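Local coordinates for DNA repair protein RAD2 (Saccharomyces cerevisiae, PDB 4Q0W), which cuts single-stranded DNA as a magnesium-dependent endonuclease and is essential for the incision step of excision repair of DNA damaged by ultraviolet light, bulky adducts or cross-linking agents, at residues A[81-86]-A[241-246]. Numbering follows the deposited sequence.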
loop_
_atom_site.group_PDB
_atom_site.type_symbol
_atom_site.label_atom_id
_atom_site.label_comp_id
_atom_site.label_asym_id
_atom_site.label_seq_id
_atom_site.Cartn_x
_atom_site.Cartn_y
_atom_site.Cartn_z
ATOM N N VAL A 81 -9.773 -31.041 -5.660
ATOM C CA VAL A 81 -10.603 -30.396 -6.678
ATOM C C VAL A 81 -10.862 -28.911 -6.344
ATOM O O VAL A 81 -10.778 -28.044 -7.217
ATOM C CB VAL A 81 -11.952 -31.150 -6.826
ATOM C CG1 VAL A 81 -12.917 -30.390 -7.755
ATOM C CG2 VAL A 81 -11.722 -32.571 -7.338
ATOM N N LEU A 82 -11.154 -28.623 -5.080
ATOM C CA LEU A 82 -11.487 -27.256 -4.669
ATOM C C LEU A 82 -10.323 -26.287 -4.932
ATOM O O LEU A 82 -10.528 -25.130 -5.324
ATOM C CB LEU A 82 -11.924 -27.223 -3.194
ATOM C CG LEU A 82 -12.304 -25.838 -2.644
ATOM C CD1 LEU A 82 -13.365 -25.165 -3.522
ATOM C CD2 LEU A 82 -12.803 -25.935 -1.215
ATOM N N LYS A 83 -9.103 -26.768 -4.716
ATOM C CA LYS A 83 -7.902 -25.998 -5.035
ATOM C C LYS A 83 -7.773 -25.732 -6.537
ATOM O O LYS A 83 -7.534 -24.601 -6.958
ATOM C CB LYS A 83 -6.651 -26.730 -4.520
ATOM C CG LYS A 83 -5.344 -25.976 -4.791
ATOM C CD LYS A 83 -4.182 -26.520 -3.937
ATOM C CE LYS A 83 -2.881 -25.734 -4.174
ATOM N NZ LYS A 83 -1.720 -26.365 -3.467
ATOM N N ARG A 84 -7.938 -26.776 -7.349
ATOM C CA ARG A 84 -7.831 -26.620 -8.800
ATOM C C ARG A 84 -8.856 -25.596 -9.279
ATOM O O ARG A 84 -8.553 -24.733 -10.115
ATOM C CB ARG A 84 -8.021 -27.976 -9.507
ATOM C CG ARG A 84 -7.763 -27.934 -11.025
ATOM C CD ARG A 84 -7.599 -29.332 -11.634
ATOM N NE ARG A 84 -8.561 -30.294 -11.097
ATOM C CZ ARG A 84 -9.789 -30.480 -11.576
ATOM N NH1 ARG A 84 -10.589 -31.375 -11.013
ATOM N NH2 ARG A 84 -10.221 -29.769 -12.617
ATOM N N GLU A 85 -10.060 -25.663 -8.714
ATOM C CA GLU A 85 -11.123 -24.746 -9.115
ATOM C C GLU A 85 -10.822 -23.314 -8.685
ATOM O O GLU A 85 -10.972 -22.381 -9.478
ATOM C CB GLU A 85 -12.463 -25.216 -8.543
ATOM C CG GLU A 85 -12.955 -26.523 -9.184
ATOM C CD GLU A 85 -14.140 -27.126 -8.452
ATOM O OE1 GLU A 85 -14.793 -28.025 -9.030
ATOM O OE2 GLU A 85 -14.406 -26.707 -7.299
ATOM N N THR A 86 -10.409 -23.144 -7.427
ATOM C CA THR A 86 -10.095 -21.815 -6.890
ATOM C C THR A 86 -9.017 -21.123 -7.722
ATOM O O THR A 86 -9.176 -19.982 -8.162
ATOM C CB THR A 86 -9.568 -21.894 -5.438
ATOM O OG1 THR A 86 -10.554 -22.490 -4.581
ATOM C CG2 THR A 86 -9.201 -20.485 -4.922
ATOM N N GLY A 241 -8.575 -15.024 1.545
ATOM C CA GLY A 241 -8.214 -15.843 0.397
ATOM C C GLY A 241 -7.176 -16.899 0.755
ATOM O O GLY A 241 -6.309 -16.667 1.607
ATOM N N SER A 242 -7.257 -18.060 0.099
ATOM C CA SER A 242 -6.267 -19.119 0.261
ATOM C C SER A 242 -6.351 -19.983 -0.982
ATOM O O SER A 242 -6.993 -19.599 -1.960
ATOM C CB SER A 242 -6.581 -19.982 1.479
ATOM O OG SER A 242 -7.761 -20.759 1.254
ATOM N N ASP A 243 -5.734 -21.157 -0.935
ATOM C CA ASP A 243 -5.848 -22.110 -2.042
ATOM C C ASP A 243 -7.281 -22.604 -2.243
ATOM O O ASP A 243 -7.595 -23.162 -3.298
ATOM C CB ASP A 243 -4.964 -23.334 -1.801
ATOM C CG ASP A 243 -3.499 -23.067 -2.077
ATOM O OD1 ASP A 243 -3.199 -22.064 -2.767
ATOM O OD2 ASP A 243 -2.656 -23.877 -1.611
ATOM N N TYR A 244 -8.138 -22.426 -1.237
ATOM C CA TYR A 244 -9.482 -23.030 -1.285
ATOM C C TYR A 244 -10.615 -22.033 -1.479
ATOM O O TYR A 244 -11.792 -22.427 -1.535
ATOM C CB TYR A 244 -9.775 -23.811 -0.003
ATOM C CG TYR A 244 -9.075 -25.145 0.116
ATOM C CD1 TYR A 244 -8.465 -25.739 -0.972
ATOM C CD2 TYR A 244 -9.054 -25.823 1.327
ATOM C CE1 TYR A 244 -7.824 -26.967 -0.855
ATOM C CE2 TYR A 244 -8.426 -27.042 1.452
ATOM C CZ TYR A 244 -7.812 -27.608 0.355
ATOM O OH TYR A 244 -7.187 -28.827 0.488
ATOM N N THR A 245 -10.267 -20.750 -1.548
ATOM C CA THR A 245 -11.248 -19.683 -1.700
ATOM C C THR A 245 -10.512 -18.430 -2.114
ATOM O O THR A 245 -9.396 -18.174 -1.643
ATOM C CB THR A 245 -12.022 -19.403 -0.369
ATOM O OG1 THR A 245 -12.747 -18.175 -0.483
ATOM C CG2 THR A 245 -11.054 -19.294 0.833
ATOM N N ASN A 246 -11.143 -17.638 -2.979
ATOM C CA ASN A 246 -10.570 -16.365 -3.392
ATOM C C ASN A 246 -10.949 -15.179 -2.489
ATOM O O ASN A 246 -10.581 -14.039 -2.763
ATOM C CB ASN A 246 -10.869 -16.115 -4.882
ATOM C CG ASN A 246 -10.072 -17.063 -5.785
ATOM O OD1 ASN A 246 -8.863 -17.220 -5.597
ATOM N ND2 ASN A 246 -10.748 -17.729 -6.733
#
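The Tyr244 ring meets Lys83 at its edge: CE1 lies 3.9 Å from Lys83 CB, which sits in the ring plane. Leu82 CD2 comes obliquely to the same ring, 4.0 Å from Tyr244 CG, and the two side chains cross at about a right angle; a second ring, that of Tyr317, meets Tyr244 with inclined planes. A second flat group, the Asn246 amide, holds Thr86 O nearly in its own plane. ND2 donates to that carbonyl over 3.1 Å, and the N-H...O angle of 167° makes the bond nearly straight. Asn246 OD1 rests 3.4 Å from Thr86 CG2. Thr86 OG1 turns back to Leu82 O at 2.7 Å, its chi1 of -60° placing it beside the backbone N; OG1 and the backbone N of Thr86 reach Leu82 O from opposite faces of its plane. Lys83, extended from CG onward, runs alongside Asp243, and NZ forms a salt bridge with OD2 (3.2 Å). Helix 81-98 of the N-domain is thus fastened to the I-domain loop after helix 230-240, where Tyr244 N donates to Ser242 OG in an ST turn, and Ser242 OG is also hydrogen-bonded to Tyr317 OH. Asp243 lies beside the bound calcium ion and a DNA phosphate; if it binds the second magnesium, as similarity suggests, Lys83 would be a second-shell partner that could help hold the carboxylate and offset some negative charge.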